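Cysteine hydrolase (Vibrio cholerae, PDB 6V98) is a type VI secretion system effector, probably a cysteine hydrolase related to the clan CA peptidases and delivered into rival cells. Local coordinates at residues 96-105 with 190-199; 55-65 with 74-84. All coordinates share one frame; numbering follows the deposited sequence.

Contact 1 of 2, residues 96-105 with 190-199; sequences LLKVLKEVSL and LDYDYKTNKL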
loop_
_atom_site.group_PDB
_atom_site.type_symbol
_atom_site.label_atom_id
_atom_site.label_comp_id
_atom_site.label_asym_id
_atom_site.label_seq_id
_atom_site.Cartn_x
_atom_site.Cartn_y
_atom_site.Cartn_z
ATOM N N LEU A 96 -3.959 -14.215 4.383
ATOM C CA LEU A 96 -3.907 -13.009 3.566
ATOM C C LEU A 96 -5.311 -12.485 3.282
ATOM O O LEU A 96 -5.542 -11.271 3.303
ATOM C CB LEU A 96 -3.143 -13.286 2.269
ATOM C CG LEU A 96 -2.978 -12.057 1.372
ATOM C CD1 LEU A 96 -2.236 -10.996 2.123
ATOM C CD2 LEU A 96 -2.246 -12.434 0.091
ATOM N N LEU A 97 -6.269 -13.389 3.044
ATOM C CA LEU A 97 -7.660 -12.976 2.863
ATOM C C LEU A 97 -8.168 -12.178 4.058
ATOM O O LEU A 97 -8.943 -11.229 3.896
ATOM C CB LEU A 97 -8.564 -14.199 2.649
ATOM C CG LEU A 97 -8.750 -14.780 1.246
ATOM C CD1 LEU A 97 -9.422 -16.155 1.343
ATOM C CD2 LEU A 97 -9.565 -13.830 0.376
ATOM N N LYS A 98 -7.773 -12.567 5.271
ATOM C CA LYS A 98 -8.243 -11.858 6.456
ATOM C C LYS A 98 -7.732 -10.425 6.469
ATOM O O LYS A 98 -8.473 -9.493 6.806
ATOM C CB LYS A 98 -7.802 -12.599 7.716
ATOM C CG LYS A 98 -8.284 -11.972 9.001
ATOM C CD LYS A 98 -7.902 -12.824 10.186
ATOM C CE LYS A 98 -8.322 -12.158 11.472
ATOM N NZ LYS A 98 -7.847 -12.943 12.641
ATOM N N VAL A 99 -6.468 -10.231 6.076
ATOM C CA VAL A 99 -5.886 -8.895 6.009
ATOM C C VAL A 99 -6.519 -8.086 4.890
ATOM O O VAL A 99 -6.764 -6.885 5.040
ATOM C CB VAL A 99 -4.360 -8.993 5.824
ATOM C CG1 VAL A 99 -3.754 -7.610 5.504
ATOM C CG2 VAL A 99 -3.721 -9.587 7.068
ATOM N N LEU A 100 -6.755 -8.714 3.734
ATOM C CA LEU A 100 -7.303 -7.967 2.610
ATOM C C LEU A 100 -8.705 -7.473 2.935
ATOM O O LEU A 100 -9.050 -6.319 2.657
ATOM C CB LEU A 100 -7.296 -8.829 1.351
ATOM C CG LEU A 100 -5.891 -9.138 0.796
ATOM C CD1 LEU A 100 -5.967 -10.068 -0.412
ATOM C CD2 LEU A 100 -5.126 -7.839 0.449
ATOM N N LYS A 101 -9.522 -8.331 3.545
ATOM C CA LYS A 101 -10.844 -7.895 3.980
ATOM C C LYS A 101 -10.749 -6.732 4.967
ATOM O O LYS A 101 -11.530 -5.774 4.887
ATOM C CB LYS A 101 -11.590 -9.064 4.610
ATOM C CG LYS A 101 -13.069 -8.823 4.731
ATOM C CD LYS A 101 -13.788 -10.082 5.175
ATOM C CE LYS A 101 -15.159 -10.147 4.529
ATOM N NZ LYS A 101 -16.126 -9.262 5.219
ATOM N N GLU A 102 -9.826 -6.814 5.928
ATOM C CA GLU A 102 -9.651 -5.722 6.884
ATOM C C GLU A 102 -9.330 -4.422 6.163
ATOM O O GLU A 102 -9.944 -3.380 6.422
ATOM C CB GLU A 102 -8.546 -6.071 7.887
ATOM C CG GLU A 102 -8.937 -7.175 8.891
ATOM C CD GLU A 102 -7.757 -7.644 9.733
ATOM O OE1 GLU A 102 -6.613 -7.423 9.305
ATOM O OE2 GLU A 102 -7.966 -8.236 10.812
ATOM N N VAL A 103 -8.372 -4.477 5.234
ATOM C CA VAL A 103 -7.903 -3.270 4.558
ATOM C C VAL A 103 -9.000 -2.690 3.677
ATOM O O VAL A 103 -9.205 -1.466 3.631
ATOM C CB VAL A 103 -6.623 -3.606 3.768
ATOM C CG1 VAL A 103 -6.292 -2.520 2.780
ATOM C CG2 VAL A 103 -5.466 -3.830 4.743
ATOM N N SER A 104 -9.746 -3.558 2.991
ATOM C CA SER A 104 -10.829 -3.082 2.139
ATOM C C SER A 104 -11.897 -2.353 2.951
ATOM O O SER A 104 -12.388 -1.294 2.538
ATOM C CB SER A 104 -11.445 -4.253 1.371
ATOM O OG SER A 104 -12.531 -3.789 0.600
ATOM N N LEU A 105 -12.282 -2.912 4.104
ATOM C CA LEU A 105 -13.289 -2.265 4.939
ATOM C C LEU A 105 -12.769 -0.956 5.508
ATOM O O LEU A 105 -13.470 0.064 5.488
ATOM C CB LEU A 105 -13.707 -3.193 6.086
ATOM C CG LEU A 105 -14.608 -2.531 7.132
ATOM C CD1 LEU A 105 -15.871 -1.998 6.467
ATOM C CD2 LEU A 105 -14.973 -3.507 8.264
ATOM N N LEU A 190 -1.999 -9.355 -7.814
ATOM C CA LEU A 190 -2.916 -9.731 -6.745
ATOM C C LEU A 190 -4.273 -9.127 -7.065
ATOM O O LEU A 190 -4.362 -7.933 -7.362
ATOM C CB LEU A 190 -2.416 -9.237 -5.378
ATOM C CG LEU A 190 -3.304 -9.477 -4.164
ATOM C CD1 LEU A 190 -3.605 -10.951 -4.040
ATOM C CD2 LEU A 190 -2.654 -8.959 -2.898
ATOM N N ASP A 191 -5.311 -9.958 -7.048
ATOM C CA ASP A 191 -6.683 -9.497 -7.217
ATOM C C ASP A 191 -7.516 -10.009 -6.053
ATOM O O ASP A 191 -7.414 -11.182 -5.679
ATOM C CB ASP A 191 -7.268 -9.977 -8.550
ATOM C CG ASP A 191 -6.734 -9.186 -9.732
ATOM O OD1 ASP A 191 -7.270 -8.090 -10.003
ATOM O OD2 ASP A 191 -5.769 -9.656 -10.376
ATOM N N TYR A 192 -8.333 -9.131 -5.475
ATOM C CA TYR A 192 -9.167 -9.508 -4.346
ATOM C C TYR A 192 -10.526 -8.858 -4.518
ATOM O O TYR A 192 -10.606 -7.664 -4.819
ATOM C CB TYR A 192 -8.542 -9.083 -3.008
ATOM C CG TYR A 192 -9.508 -9.159 -1.850
ATOM C CD1 TYR A 192 -9.797 -10.372 -1.240
ATOM C CD2 TYR A 192 -10.135 -8.015 -1.359
ATOM C CE1 TYR A 192 -10.683 -10.447 -0.169
ATOM C CE2 TYR A 192 -11.029 -8.085 -0.289
ATOM C CZ TYR A 192 -11.298 -9.302 0.296
ATOM O OH TYR A 192 -12.175 -9.379 1.356
ATOM N N ASP A 193 -11.588 -9.633 -4.337
ATOM C CA ASP A 193 -12.941 -9.092 -4.356
ATOM C C ASP A 193 -13.525 -9.147 -2.955
ATOM O O ASP A 193 -13.545 -10.212 -2.325
ATOM C CB ASP A 193 -13.840 -9.855 -5.330
ATOM C CG ASP A 193 -15.247 -9.291 -5.368
ATOM O OD1 ASP A 193 -15.419 -8.167 -5.889
ATOM O OD2 ASP A 193 -16.169 -9.960 -4.857
ATOM N N TYR A 194 -14.013 -7.999 -2.480
ATOM C CA TYR A 194 -14.530 -7.913 -1.120
ATOM C C TYR A 194 -15.869 -8.621 -0.991
ATOM O O TYR A 194 -16.113 -9.324 -0.002
ATOM C CB TYR A 194 -14.669 -6.451 -0.714
ATOM C CG TYR A 194 -15.167 -6.231 0.707
ATOM C CD1 TYR A 194 -14.289 -6.272 1.786
ATOM C CD2 TYR A 194 -16.502 -5.959 0.960
ATOM C CE1 TYR A 194 -14.739 -6.066 3.079
ATOM C CE2 TYR A 194 -16.959 -5.750 2.248
ATOM C CZ TYR A 194 -16.066 -5.799 3.304
ATOM O OH TYR A 194 -16.502 -5.585 4.590
ATOM N N LYS A 195 -16.744 -8.447 -1.983
ATOM C CA LYS A 195 -18.087 -9.010 -1.892
ATOM C C LYS A 195 -18.048 -10.531 -1.867
ATOM O O LYS A 195 -18.770 -11.167 -1.094
ATOM C CB LYS A 195 -18.949 -8.509 -3.055
ATOM C CG LYS A 195 -19.658 -7.195 -2.782
ATOM C CD LYS A 195 -19.678 -6.903 -1.299
ATOM C CE LYS A 195 -20.420 -5.623 -0.997
ATOM N NZ LYS A 195 -20.523 -5.471 0.476
ATOM N N THR A 196 -17.225 -11.139 -2.710
ATOM C CA THR A 196 -17.108 -12.593 -2.693
ATOM C C THR A 196 -16.024 -13.093 -1.744
ATOM O O THR A 196 -15.973 -14.296 -1.468
ATOM C CB THR A 196 -16.838 -13.125 -4.105
ATOM O OG1 THR A 196 -15.604 -12.584 -4.585
ATOM C CG2 THR A 196 -17.961 -12.710 -5.044
ATOM N N ASN A 197 -15.182 -12.194 -1.232
ATOM C CA ASN A 197 -14.055 -12.528 -0.355
ATOM C C ASN A 197 -13.172 -13.592 -0.992
ATOM O O ASN A 197 -12.826 -14.604 -0.379
ATOM C CB ASN A 197 -14.522 -12.950 1.039
ATOM C CG ASN A 197 -13.407 -12.864 2.090
ATOM O OD1 ASN A 197 -12.568 -11.953 2.069
ATOM N ND2 ASN A 197 -13.400 -13.815 3.013
ATOM N N LYS A 198 -12.806 -13.347 -2.245
ATOM C CA LYS A 198 -11.960 -14.256 -3.000
ATOM C C LYS A 198 -10.691 -13.540 -3.431
ATOM O O LYS A 198 -10.734 -12.391 -3.876
ATOM C CB LYS A 198 -12.671 -14.799 -4.238
ATOM C CG LYS A 198 -11.994 -16.035 -4.840
ATOM C CD LYS A 198 -11.753 -15.898 -6.342
ATOM C CE LYS A 198 -11.161 -17.175 -6.942
ATOM N NZ LYS A 198 -9.734 -17.402 -6.582
ATOM N N LEU A 199 -9.579 -14.254 -3.335
ATOM C CA LEU A 199 -8.262 -13.769 -3.703
ATOM C C LEU A 199 -7.757 -14.590 -4.880
ATOM O O LEU A 199 -7.939 -15.810 -4.924
ATOM C CB LEU A 199 -7.330 -13.908 -2.500
ATOM C CG LEU A 199 -5.849 -13.627 -2.356
ATOM C CD1 LEU A 199 -5.561 -13.716 -0.869
ATOM C CD2 LEU A 199 -5.026 -14.646 -3.102
#
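A helix packs here on a beta hairpin at one edge of the seven-stranded antiparallel sheet. Leu97 and Leu100 of helix 96-105 meet Tyr192 and Leu199, which stand on the two hairpin strands. The axes of helix 96-105 and strand 190-193 cross at -66°, 9.5 Å apart at their closest. Leu100 lies over one face of the Tyr192 ring in a CH-pi contact, its CB 3.8 Å from the ring centroid. Leu100 CD1 goes on to Leu199 CD1, 3.7 Å away. Leu97 CD2 comes instead to the ring edge, 3.6 Å from Tyr192 CE1, and also packs on Leu199 CB. Leu96 CD2 meets Leu199 CD1 at the end of this apolar row.

The Tyr192 hydroxyl ends beside CA and CB of Lys101. It donates to Asn197 OD1 over 2.7 Å, a bond inside the hairpin that should limit rotation of the ring. The Asn197 amide in turn borders the aliphatic part of Lys101. Tyr194 (CG anti to the backbone N, chi1 -178°) reaches across to the helix. Lys101 CG is 3.6 Å from Tyr194 CE1, and Ser104 OG is 3.3 Å from Tyr194 CD1. Ser104 OG itself hydrogen-bonds Gly111 O. No hydrogen bond joins 96-105 to 190-199. Asn197 and Lys198 face Asp193 in a G1 beta bulge. Asp193 OD2 accepts from Thr196 N, an Asx motif, and also from Thr196 OG1.

Leu100 and Tyr192 also touch Ile113 of strand 113-120, the hairpin's neighbour in the sheet. Leu100 further reaches Ile48 of strand 44-50, and Leu190 touches Ile8 of strand 5-12.

Contact 2 of 2, residues 55-65 with 74-84; sequences GVTRYYEYGRY and GNVRKVGVSNV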
loop_
_atom_site.group_PDB
_atom_site.type_symbol
_atom_site.label_atom_id
_atom_site.label_comp_id
_atom_site.label_asym_id
_atom_site.label_seq_id
_atom_site.Cartn_x
_atom_site.Cartn_y
_atom_site.Cartn_z
ATOM N N GLY A 55 5.942 -13.157 9.730
ATOM C CA GLY A 55 4.586 -12.861 9.338
ATOM C C GLY A 55 4.007 -11.607 9.956
ATOM O O GLY A 55 2.826 -11.313 9.726
ATOM N N VAL A 56 4.792 -10.871 10.747
ATOM C CA VAL A 56 4.332 -9.593 11.280
ATOM C C VAL A 56 3.996 -8.662 10.123
ATOM O O VAL A 56 4.799 -8.487 9.196
ATOM C CB VAL A 56 5.400 -8.981 12.202
ATOM C CG1 VAL A 56 5.005 -7.573 12.610
ATOM C CG2 VAL A 56 5.618 -9.857 13.441
ATOM N N THR A 57 2.810 -8.046 10.186
ATOM C CA THR A 57 2.206 -7.304 9.084
ATOM C C THR A 57 1.902 -5.868 9.506
ATOM O O THR A 57 1.406 -5.628 10.609
ATOM C CB THR A 57 0.909 -8.006 8.624
ATOM O OG1 THR A 57 1.208 -9.357 8.258
ATOM C CG2 THR A 57 0.290 -7.319 7.420
ATOM N N ARG A 58 2.196 -4.918 8.620
ATOM C CA ARG A 58 1.855 -3.509 8.791
ATOM C C ARG A 58 1.102 -3.013 7.566
ATOM O O ARG A 58 1.288 -3.510 6.457
ATOM C CB ARG A 58 3.107 -2.626 8.978
ATOM C CG ARG A 58 4.061 -3.122 10.037
ATOM C CD ARG A 58 3.453 -2.920 11.401
ATOM N NE ARG A 58 4.408 -3.214 12.461
ATOM C CZ ARG A 58 4.217 -4.127 13.409
ATOM N NH1 ARG A 58 3.100 -4.852 13.434
ATOM N NH2 ARG A 58 5.150 -4.316 14.334
ATOM N N TYR A 59 0.285 -1.981 7.763
ATOM C CA TYR A 59 -0.387 -1.319 6.655
ATOM C C TYR A 59 -0.265 0.187 6.835
ATOM O O TYR A 59 -0.537 0.707 7.922
ATOM C CB TYR A 59 -1.865 -1.738 6.551
ATOM C CG TYR A 59 -2.601 -0.996 5.458
ATOM C CD1 TYR A 59 -3.284 0.186 5.736
ATOM C CD2 TYR A 59 -2.585 -1.452 4.144
ATOM C CE1 TYR A 59 -3.937 0.893 4.733
ATOM C CE2 TYR A 59 -3.223 -0.747 3.133
ATOM C CZ TYR A 59 -3.894 0.416 3.434
ATOM O OH TYR A 59 -4.550 1.112 2.449
ATOM N N TYR A 60 0.173 0.874 5.776
ATOM C CA TYR A 60 0.312 2.322 5.760
ATOM C C TYR A 60 -0.325 2.884 4.503
ATOM O O TYR A 60 -0.384 2.218 3.463
ATOM C CB TYR A 60 1.790 2.747 5.793
ATOM C CG TYR A 60 2.442 2.677 7.151
ATOM C CD1 TYR A 60 2.897 1.466 7.683
ATOM C CD2 TYR A 60 2.617 3.832 7.899
ATOM C CE1 TYR A 60 3.511 1.426 8.943
ATOM C CE2 TYR A 60 3.225 3.808 9.142
ATOM C CZ TYR A 60 3.670 2.617 9.664
ATOM O OH TYR A 60 4.263 2.646 10.909
ATOM N N GLU A 61 -0.781 4.131 4.595
ATOM C CA GLU A 61 -1.291 4.817 3.419
ATOM C C GLU A 61 -1.152 6.320 3.628
ATOM O O GLU A 61 -0.976 6.799 4.749
ATOM C CB GLU A 61 -2.763 4.447 3.148
ATOM C CG GLU A 61 -3.684 4.828 4.289
ATOM C CD GLU A 61 -5.004 4.084 4.248
ATOM O OE1 GLU A 61 -5.399 3.653 3.149
ATOM O OE2 GLU A 61 -5.635 3.946 5.316
ATOM N N TYR A 62 -1.261 7.053 2.523
ATOM C CA TYR A 62 -1.174 8.507 2.515
ATOM C C TYR A 62 -2.395 9.060 1.802
ATOM O O TYR A 62 -2.774 8.564 0.740
ATOM C CB TYR A 62 0.095 8.950 1.806
ATOM C CG TYR A 62 0.192 10.442 1.585
ATOM C CD1 TYR A 62 0.486 11.299 2.637
ATOM C CD2 TYR A 62 -0.003 10.990 0.320
ATOM C CE1 TYR A 62 0.596 12.678 2.427
ATOM C CE2 TYR A 62 0.091 12.360 0.109
ATOM C CZ TYR A 62 0.388 13.189 1.171
ATOM O OH TYR A 62 0.496 14.535 0.976
ATOM N N GLY A 63 -3.018 10.077 2.375
ATOM C CA GLY A 63 -4.240 10.561 1.769
ATOM C C GLY A 63 -4.773 11.748 2.529
ATOM O O GLY A 63 -4.109 12.295 3.410
ATOM N N ARG A 64 -5.999 12.136 2.186
ATOM C CA ARG A 64 -6.590 13.319 2.805
ATOM C C ARG A 64 -7.271 12.912 4.112
ATOM O O ARG A 64 -8.493 12.839 4.242
ATOM C CB ARG A 64 -7.521 14.018 1.823
ATOM C CG ARG A 64 -6.719 14.866 0.831
ATOM C CD ARG A 64 -7.593 15.760 -0.022
ATOM N NE ARG A 64 -8.374 14.987 -0.979
ATOM C CZ ARG A 64 -9.057 15.524 -1.986
ATOM N NH1 ARG A 64 -9.053 16.840 -2.167
ATOM N NH2 ARG A 64 -9.744 14.746 -2.811
ATOM N N TYR A 65 -6.422 12.617 5.092
ATOM C CA TYR A 65 -6.842 12.255 6.436
ATOM C C TYR A 65 -6.690 13.442 7.369
ATOM O O TYR A 65 -5.789 14.270 7.210
ATOM C CB TYR A 65 -6.029 11.067 6.956
ATOM C CG TYR A 65 -6.110 9.887 6.028
ATOM C CD1 TYR A 65 -7.262 9.114 5.965
ATOM C CD2 TYR A 65 -5.039 9.543 5.207
ATOM C CE1 TYR A 65 -7.348 8.037 5.114
ATOM C CE2 TYR A 65 -5.124 8.467 4.342
ATOM C CZ TYR A 65 -6.277 7.717 4.301
ATOM O OH TYR A 65 -6.381 6.630 3.449
ATOM N N GLY A 74 -3.048 16.377 3.604
ATOM C CA GLY A 74 -2.363 15.124 3.333
ATOM C C GLY A 74 -1.588 14.617 4.532
ATOM O O GLY A 74 -0.782 15.355 5.109
ATOM N N ASN A 75 -1.844 13.373 4.942
ATOM C CA ASN A 75 -1.158 12.791 6.087
ATOM C C ASN A 75 -0.987 11.304 5.866
ATOM O O ASN A 75 -1.822 10.661 5.226
ATOM C CB ASN A 75 -1.917 12.994 7.401
ATOM C CG ASN A 75 -1.966 14.450 7.829
ATOM O OD1 ASN A 75 -1.009 14.975 8.406
ATOM N ND2 ASN A 75 -3.076 15.119 7.517
ATOM N N VAL A 76 0.090 10.768 6.418
ATOM C CA VAL A 76 0.297 9.326 6.464
ATOM C C VAL A 76 -0.491 8.767 7.635
ATOM O O VAL A 76 -0.547 9.373 8.711
ATOM C CB VAL A 76 1.790 9.000 6.624
ATOM C CG1 VAL A 76 2.014 7.481 6.725
ATOM C CG2 VAL A 76 2.592 9.604 5.483
ATOM N N ARG A 77 -1.093 7.600 7.448
ATOM C CA ARG A 77 -1.685 6.928 8.590
ATOM C C ARG A 77 -1.358 5.449 8.534
ATOM O O ARG A 77 -1.089 4.874 7.470
ATOM C CB ARG A 77 -3.202 7.184 8.674
ATOM C CG ARG A 77 -4.085 6.242 7.944
ATOM C CD ARG A 77 -5.583 6.443 8.325
ATOM N NE ARG A 77 -6.419 5.658 7.426
ATOM C CZ ARG A 77 -7.747 5.648 7.412
ATOM N NH1 ARG A 77 -8.446 6.396 8.264
ATOM N NH2 ARG A 77 -8.378 4.876 6.536
ATOM N N LYS A 78 -1.339 4.858 9.715
ATOM C CA LYS A 78 -1.087 3.445 9.909
ATOM C C LYS A 78 -2.391 2.834 10.387
ATOM O O LYS A 78 -3.048 3.405 11.259
ATOM C CB LYS A 78 0.010 3.254 10.948
ATOM C CG LYS A 78 0.241 1.841 11.360
ATOM C CD LYS A 78 1.307 1.789 12.447
ATOM C CE LYS A 78 1.774 0.360 12.628
ATOM N NZ LYS A 78 0.641 -0.521 13.033
ATOM N N VAL A 79 -2.786 1.716 9.790
ATOM C CA VAL A 79 -4.000 1.007 10.191
ATOM C C VAL A 79 -3.576 -0.346 10.729
ATOM O O VAL A 79 -2.913 -1.111 10.023
ATOM C CB VAL A 79 -4.984 0.828 9.029
ATOM C CG1 VAL A 79 -6.251 0.108 9.526
ATOM C CG2 VAL A 79 -5.318 2.167 8.392
ATOM N N GLY A 80 -3.961 -0.647 11.968
ATOM C CA GLY A 80 -3.697 -1.967 12.517
ATOM C C GLY A 80 -4.390 -3.062 11.726
ATOM O O GLY A 80 -5.573 -2.925 11.398
ATOM N N VAL A 81 -3.666 -4.132 11.388
ATOM C CA VAL A 81 -4.226 -5.284 10.688
ATOM C C VAL A 81 -3.717 -6.559 11.349
ATOM O O VAL A 81 -2.768 -6.549 12.138
ATOM C CB VAL A 81 -3.888 -5.305 9.180
ATOM C CG1 VAL A 81 -4.579 -4.148 8.452
ATOM C CG2 VAL A 81 -2.376 -5.263 8.961
ATOM N N SER A 82 -4.374 -7.668 11.026
ATOM C CA SER A 82 -3.914 -8.958 11.514
ATOM C C SER A 82 -2.571 -9.308 10.885
ATOM O O SER A 82 -2.236 -8.852 9.790
ATOM C CB SER A 82 -4.939 -10.054 11.202
ATOM O OG SER A 82 -6.198 -9.769 11.799
ATOM N N ASN A 83 -1.798 -10.127 11.590
ATOM C CA ASN A 83 -0.617 -10.714 10.981
ATOM C C ASN A 83 -1.016 -11.886 10.094
ATOM O O ASN A 83 -2.065 -12.511 10.281
ATOM C CB ASN A 83 0.366 -11.184 12.047
ATOM C CG ASN A 83 0.923 -10.031 12.849
ATOM O OD1 ASN A 83 1.057 -8.926 12.338
ATOM N ND2 ASN A 83 1.242 -10.283 14.110
ATOM N N VAL A 84 -0.165 -12.188 9.125
ATOM C CA VAL A 84 -0.373 -13.330 8.257
ATOM C C VAL A 84 0.410 -14.520 8.799
ATOM O O VAL A 84 1.263 -14.390 9.673
ATOM C CB VAL A 84 0.022 -13.025 6.792
ATOM C CG1 VAL A 84 -0.805 -11.867 6.252
ATOM C CG2 VAL A 84 1.521 -12.722 6.679
HETATM O O HOH W 1 -0.697 -4.004 12.025
HETATM O O HOH W 2 2.430 -7.227 15.329
HETATM O O HOH W 3 -0.280 -1.720 10.674
HETATM O O HOH W 4 -5.501 16.109 4.430
#
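Strands 57-63 and 75-78 run antiparallel as a beta hairpin, with Glu61-Arg77 and Gly63-Asn75 as hydrogen-bonded pairs and Tyr60-Lys78 and Tyr62-Val76 as non-hydrogen-bonded ones. Arg77 grips Glu61 side-on: Arg77 NE and NH2 both reach Glu61 OE2, at 2.8 and 3.1 Å. In both residues CG lies between the backbone N and the carbonyl carbon (chi1 61° in Glu61, 89° in Arg77), and the two chains run side by side. The carboxylate oxygen lies in the guanidinium plane, while both nitrogens approach from the same face of the carboxylate. Ser107 OG also bonds to OE2. Glu61 OE1 takes Tyr59 OH at 2.8 Å and His44 NE2, so the buried carboxylate is held at both oxygens.

Tyr65 lies nearly flat on the arginine, ring and guanidinium planes 23° apart. Tyr65 CE1 is 3.3 Å from Arg77 CZ, and Arg77 CD sits over the ring centre. Asn75 ND2 donates to Tyr65 O. On the other side of the sheet, Lys78 CB lies over one face of the Tyr60 ring, and Val76 CG1 meets that ring's edge. Toward Val84 the pairing is less regular. Thr57 N bonds to Asn83 OD1 at 2.9 Å, and one water joins Tyr59 N, Lys78 NZ and Val79 O.

Strand 75-78 is outermost in the sheet, while strand 57-63 also pairs with strand 44-50. Tyr60 packs on helix 123-134. Tyr59, Val81 and Val84 touch helix 93-107.

In the fold
Both segments of contact 2 come before those of contact 1 in the chain, and the contact centres are about 15 Å apart. Both reach the same seven-stranded antiparallel sheet, at its two edges. Strand 75-78 of contact 2 is outermost on one side, and strand 198-202 of contact 1 on the other. Helix 93-107 connects them. Its residues 96-105 pack on the hairpin of contact 1, while Glu102 OE2 probably hydrogen-bonds Ser82 OG of contact 2 at 2.5 Å. Val99 and Lys98 also pack on Ser82. The helix thus lies between the edge hairpin 188-202 and the segment following strand 75-78, tying both edges of the main sheet to one element.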